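Local coordinates for stage II sporulation protein SA (Bacillus subtilis, PDB 3O6Q) that acts as the membrane-anchored toxin of a type II toxin-antitoxin system, killing the cell unless neutralised by its cognate antitoxin SpoIISB, at residues R25-I38 with K54-T66. Residues are numbered along the deposited sequence; the frame is centred on the assembly and turned at random.
Sequences RLKTYQYLLKNEPI and KLLKTYADKMNLT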
# COMPACT_ATOMS: atom_id res chain seq x y z
N ARG A 25 2.27 9.49 1.41
CA ARG A 25 3.17 8.37 1.68
C ARG A 25 2.85 7.25 0.69
O ARG A 25 3.75 6.57 0.23
CB ARG A 25 3.05 7.91 3.12
CG ARG A 25 3.63 8.87 4.09
CD ARG A 25 3.62 8.36 5.52
NE ARG A 25 4.22 9.32 6.43
CZ ARG A 25 4.18 9.24 7.76
NH1 ARG A 25 3.52 8.26 8.39
NH2 ARG A 25 4.79 10.19 8.47
N LEU A 26 1.58 7.09 0.34
CA LEU A 26 1.19 6.04 -0.60
C LEU A 26 1.61 6.41 -2.03
O LEU A 26 2.08 5.56 -2.78
CB LEU A 26 -0.31 5.71 -0.48
CG LEU A 26 -0.71 4.48 -1.33
CD1 LEU A 26 0.09 3.20 -0.96
CD2 LEU A 26 -2.22 4.27 -1.28
N LYS A 27 1.51 7.69 -2.39
CA LYS A 27 2.11 8.20 -3.63
C LYS A 27 3.60 7.89 -3.74
O LYS A 27 4.09 7.41 -4.75
CB LYS A 27 1.92 9.71 -3.74
CG LYS A 27 0.53 10.12 -4.18
CD LYS A 27 0.29 11.58 -4.01
CE LYS A 27 1.05 12.39 -5.04
NZ LYS A 27 0.68 13.82 -4.82
N THR A 28 4.34 8.18 -2.70
CA THR A 28 5.76 7.83 -2.66
C THR A 28 6.03 6.36 -2.80
O THR A 28 6.91 5.96 -3.54
CB THR A 28 6.40 8.37 -1.40
OG1 THR A 28 6.22 9.80 -1.41
CG2 THR A 28 7.91 8.04 -1.30
N TYR A 29 5.28 5.54 -2.06
CA TYR A 29 5.46 4.08 -2.08
C TYR A 29 5.29 3.55 -3.51
O TYR A 29 6.12 2.81 -4.02
CB TYR A 29 4.46 3.47 -1.09
CG TYR A 29 4.24 1.97 -1.10
CD1 TYR A 29 4.92 1.12 -0.24
CD2 TYR A 29 3.23 1.41 -1.88
CE1 TYR A 29 4.66 -0.27 -0.20
CE2 TYR A 29 2.95 0.03 -1.84
CZ TYR A 29 3.69 -0.80 -1.02
OH TYR A 29 3.45 -2.15 -1.03
N GLN A 30 4.22 3.96 -4.16
CA GLN A 30 3.91 3.51 -5.49
C GLN A 30 4.96 4.02 -6.47
O GLN A 30 5.36 3.30 -7.35
CB GLN A 30 2.54 3.99 -5.92
CG GLN A 30 2.11 3.46 -7.29
CD GLN A 30 2.18 4.48 -8.44
OE1 GLN A 30 1.38 4.40 -9.40
NE2 GLN A 30 3.13 5.42 -8.37
N TYR A 31 5.40 5.27 -6.31
CA TYR A 31 6.38 5.83 -7.22
C TYR A 31 7.66 5.03 -7.15
O TYR A 31 8.28 4.70 -8.20
CB TYR A 31 6.62 7.30 -6.93
CG TYR A 31 7.65 7.94 -7.84
CD1 TYR A 31 7.26 8.61 -9.00
CD2 TYR A 31 8.99 7.89 -7.54
CE1 TYR A 31 8.19 9.20 -9.84
CE2 TYR A 31 9.93 8.46 -8.38
CZ TYR A 31 9.52 9.12 -9.52
OH TYR A 31 10.48 9.70 -10.33
N LEU A 32 8.07 4.68 -5.93
CA LEU A 32 9.30 3.89 -5.75
C LEU A 32 9.16 2.46 -6.26
O LEU A 32 10.05 1.92 -6.86
CB LEU A 32 9.73 3.90 -4.31
CG LEU A 32 10.17 5.24 -3.70
CD1 LEU A 32 10.19 5.07 -2.17
CD2 LEU A 32 11.53 5.67 -4.21
N LEU A 33 8.02 1.83 -6.04
CA LEU A 33 7.84 0.50 -6.59
C LEU A 33 7.97 0.59 -8.11
O LEU A 33 8.49 -0.31 -8.73
CB LEU A 33 6.47 -0.09 -6.15
CG LEU A 33 6.46 -0.73 -4.76
CD1 LEU A 33 5.03 -1.20 -4.30
CD2 LEU A 33 7.48 -1.91 -4.62
N LYS A 34 7.55 1.69 -8.70
CA LYS A 34 7.54 1.84 -10.15
C LYS A 34 8.94 2.15 -10.68
O LYS A 34 9.32 1.60 -11.70
CB LYS A 34 6.57 2.97 -10.55
CG LYS A 34 5.77 2.81 -11.85
CD LYS A 34 5.15 4.15 -12.33
CE LYS A 34 4.02 3.92 -13.37
NZ LYS A 34 2.78 4.78 -13.16
N ASN A 35 9.71 2.99 -10.01
CA ASN A 35 10.96 3.54 -10.59
C ASN A 35 12.29 3.13 -9.89
O ASN A 35 13.36 3.21 -10.51
CB ASN A 35 10.83 5.06 -10.67
CG ASN A 35 9.65 5.51 -11.57
OD1 ASN A 35 9.64 5.22 -12.76
ND2 ASN A 35 8.67 6.20 -11.00
N GLU A 36 12.23 2.69 -8.63
CA GLU A 36 13.42 2.29 -7.87
C GLU A 36 13.70 0.77 -7.84
O GLU A 36 12.89 -0.03 -7.36
CB GLU A 36 13.35 2.82 -6.44
CG GLU A 36 13.72 4.27 -6.31
CD GLU A 36 15.22 4.53 -6.20
OE1 GLU A 36 15.86 4.00 -5.26
OE2 GLU A 36 15.75 5.28 -7.04
N PRO A 37 14.88 0.36 -8.32
CA PRO A 37 15.18 -1.07 -8.26
C PRO A 37 15.26 -1.54 -6.83
O PRO A 37 15.89 -0.88 -6.01
CB PRO A 37 16.56 -1.15 -8.92
CG PRO A 37 17.14 0.18 -8.75
CD PRO A 37 16.00 1.14 -8.85
N ILE A 38 14.65 -2.69 -6.54
CA ILE A 38 14.91 -3.34 -5.26
C ILE A 38 16.25 -4.07 -5.31
O ILE A 38 16.55 -4.81 -6.26
CB ILE A 38 13.83 -4.31 -4.89
CG1 ILE A 38 12.47 -3.61 -4.83
CG2 ILE A 38 14.13 -4.86 -3.52
CD1 ILE A 38 11.38 -4.41 -4.04
N LYS A 54 17.73 -2.10 4.34
CA LYS A 54 18.00 -1.07 3.30
C LYS A 54 16.75 -0.68 2.53
O LYS A 54 16.62 0.46 2.07
CB LYS A 54 19.09 -1.51 2.29
CG LYS A 54 20.46 -1.67 2.92
CD LYS A 54 21.61 -1.51 1.94
CE LYS A 54 22.97 -1.43 2.68
NZ LYS A 54 24.15 -1.26 1.77
N LEU A 55 15.84 -1.62 2.39
CA LEU A 55 14.60 -1.40 1.68
C LEU A 55 13.69 -0.51 2.49
O LEU A 55 13.13 0.46 1.99
CB LEU A 55 13.92 -2.75 1.44
CG LEU A 55 12.65 -2.70 0.61
CD1 LEU A 55 12.90 -2.02 -0.72
CD2 LEU A 55 12.04 -4.15 0.47
N LEU A 56 13.54 -0.85 3.77
CA LEU A 56 12.76 -0.01 4.67
C LEU A 56 13.33 1.40 4.64
O LEU A 56 12.60 2.35 4.46
CB LEU A 56 12.73 -0.57 6.10
CG LEU A 56 12.16 -1.99 6.31
CD1 LEU A 56 12.18 -2.32 7.76
CD2 LEU A 56 10.78 -2.12 5.82
N LYS A 57 14.64 1.53 4.74
CA LYS A 57 15.27 2.84 4.71
C LYS A 57 15.07 3.61 3.42
O LYS A 57 14.87 4.81 3.46
CB LYS A 57 16.75 2.73 5.03
CG LYS A 57 16.99 2.69 6.52
CD LYS A 57 18.37 2.26 6.91
CE LYS A 57 18.44 2.16 8.42
NZ LYS A 57 19.71 1.54 8.83
N THR A 58 15.06 2.93 2.29
CA THR A 58 14.85 3.60 1.02
C THR A 58 13.51 4.34 1.00
O THR A 58 13.40 5.49 0.57
CB THR A 58 14.94 2.56 -0.14
OG1 THR A 58 16.30 2.07 -0.23
CG2 THR A 58 14.49 3.17 -1.46
N TYR A 59 12.50 3.69 1.53
CA TYR A 59 11.16 4.22 1.57
C TYR A 59 10.97 5.26 2.66
O TYR A 59 10.42 6.33 2.42
CB TYR A 59 10.16 3.05 1.71
CG TYR A 59 9.91 2.37 0.37
CD1 TYR A 59 10.89 1.58 -0.24
CD2 TYR A 59 8.72 2.59 -0.32
CE1 TYR A 59 10.65 0.99 -1.50
CE2 TYR A 59 8.46 1.98 -1.56
CZ TYR A 59 9.42 1.21 -2.15
OH TYR A 59 9.13 0.68 -3.40
N ALA A 60 11.42 4.95 3.87
CA ALA A 60 11.24 5.87 4.99
C ALA A 60 12.00 7.17 4.69
O ALA A 60 11.51 8.24 4.99
CB ALA A 60 11.72 5.26 6.30
N ASP A 61 13.18 7.06 4.10
CA ASP A 61 13.95 8.24 3.76
C ASP A 61 13.15 9.28 2.98
O ASP A 61 13.34 10.47 3.18
CB ASP A 61 15.17 7.85 2.96
CG ASP A 61 16.22 7.19 3.81
OD1 ASP A 61 16.01 7.08 5.06
OD2 ASP A 61 17.24 6.73 3.23
N LYS A 62 12.23 8.85 2.13
CA LYS A 62 11.48 9.80 1.33
C LYS A 62 10.10 10.19 1.91
O LYS A 62 9.33 10.86 1.25
CB LYS A 62 11.36 9.26 -0.09
CG LYS A 62 12.71 9.14 -0.82
CD LYS A 62 12.49 8.99 -2.34
CE LYS A 62 13.61 9.60 -3.20
NZ LYS A 62 13.30 9.41 -4.68
N MSE A 63 9.83 9.81 3.16
CA MSE A 63 8.53 9.92 3.74
C MSE A 63 8.45 10.65 5.08
O MSE A 63 7.35 10.74 5.66
CB MSE A 63 7.96 8.52 3.96
CG MSE A 63 7.42 7.83 2.75
SE MSE A 63 6.71 6.14 3.36
CE MSE A 63 6.72 5.17 1.68
N ASN A 64 9.53 11.18 5.60
CA ASN A 64 9.34 11.97 6.83
C ASN A 64 9.04 11.09 8.05
O ASN A 64 8.12 11.37 8.85
CB ASN A 64 8.25 13.05 6.62
CG ASN A 64 8.66 14.10 5.57
OD1 ASN A 64 9.72 14.70 5.68
ND2 ASN A 64 7.82 14.29 4.53
N LEU A 65 9.83 10.02 8.13
CA LEU A 65 9.82 9.10 9.22
C LEU A 65 11.10 8.26 9.11
O LEU A 65 11.71 8.20 8.04
CB LEU A 65 8.53 8.24 9.20
CG LEU A 65 8.25 7.16 8.13
CD1 LEU A 65 8.62 5.79 8.64
CD2 LEU A 65 6.76 7.18 7.72
N THR A 66 11.51 7.61 10.20
CA THR A 66 12.70 6.77 10.24
C THR A 66 12.29 5.32 10.47
O THR A 66 11.50 5.04 11.33
CB THR A 66 13.62 7.20 11.41
OG1 THR A 66 13.84 8.61 11.36
CG2 THR A 66 14.97 6.52 11.34
O HOH W 1 5.12 12.08 4.95
O HOH W 2 11.70 0.11 -4.70
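L32 CD1 lies over one face of the Y59 ring where the end of the long helix 7-35 packs on helix 45-61 in the predicted cytoplasmic part of the toxin, a helix-helix crossing in which the segments 25-35 and 54-61 run at 128° (N-to-C directions), their axes 10.2 Å apart at closest approach. The CH-pi contact puts L32 CD1 3.6 Å from the Y59 ring centroid, and L32 CB rests against Y59 CZ. At the ring's edge, near its plane, Y29 O stands 3.5 Å from Y59 CE2, while the Y29 ring is inclined to Y59 at 63°. The Y59 phenol ends against L33, whose CG and CD2 both press on OH; a water links that oxygen to E36 O just beyond the helix. Past helix 45-61, M63, present as selenomethionine, reaches out with its chain extended beyond CG (chi2 -178°), bringing SE against R25 CB and its methyl CE against Y29 CB. Toward the exposed K62, T28 CG2 meets K62 CB. Farther out, Y59 also packs on L141 of helix 132-148, and Y29 OH hydrogen-bonds to Y29 of the second subunit. R25 NH1 is held by D134 and I129 O, a water joins R25 NE to M63 O, and L65 CD2 sits over the centre of one guanidinium face, 3.3 Å from R25 CZ.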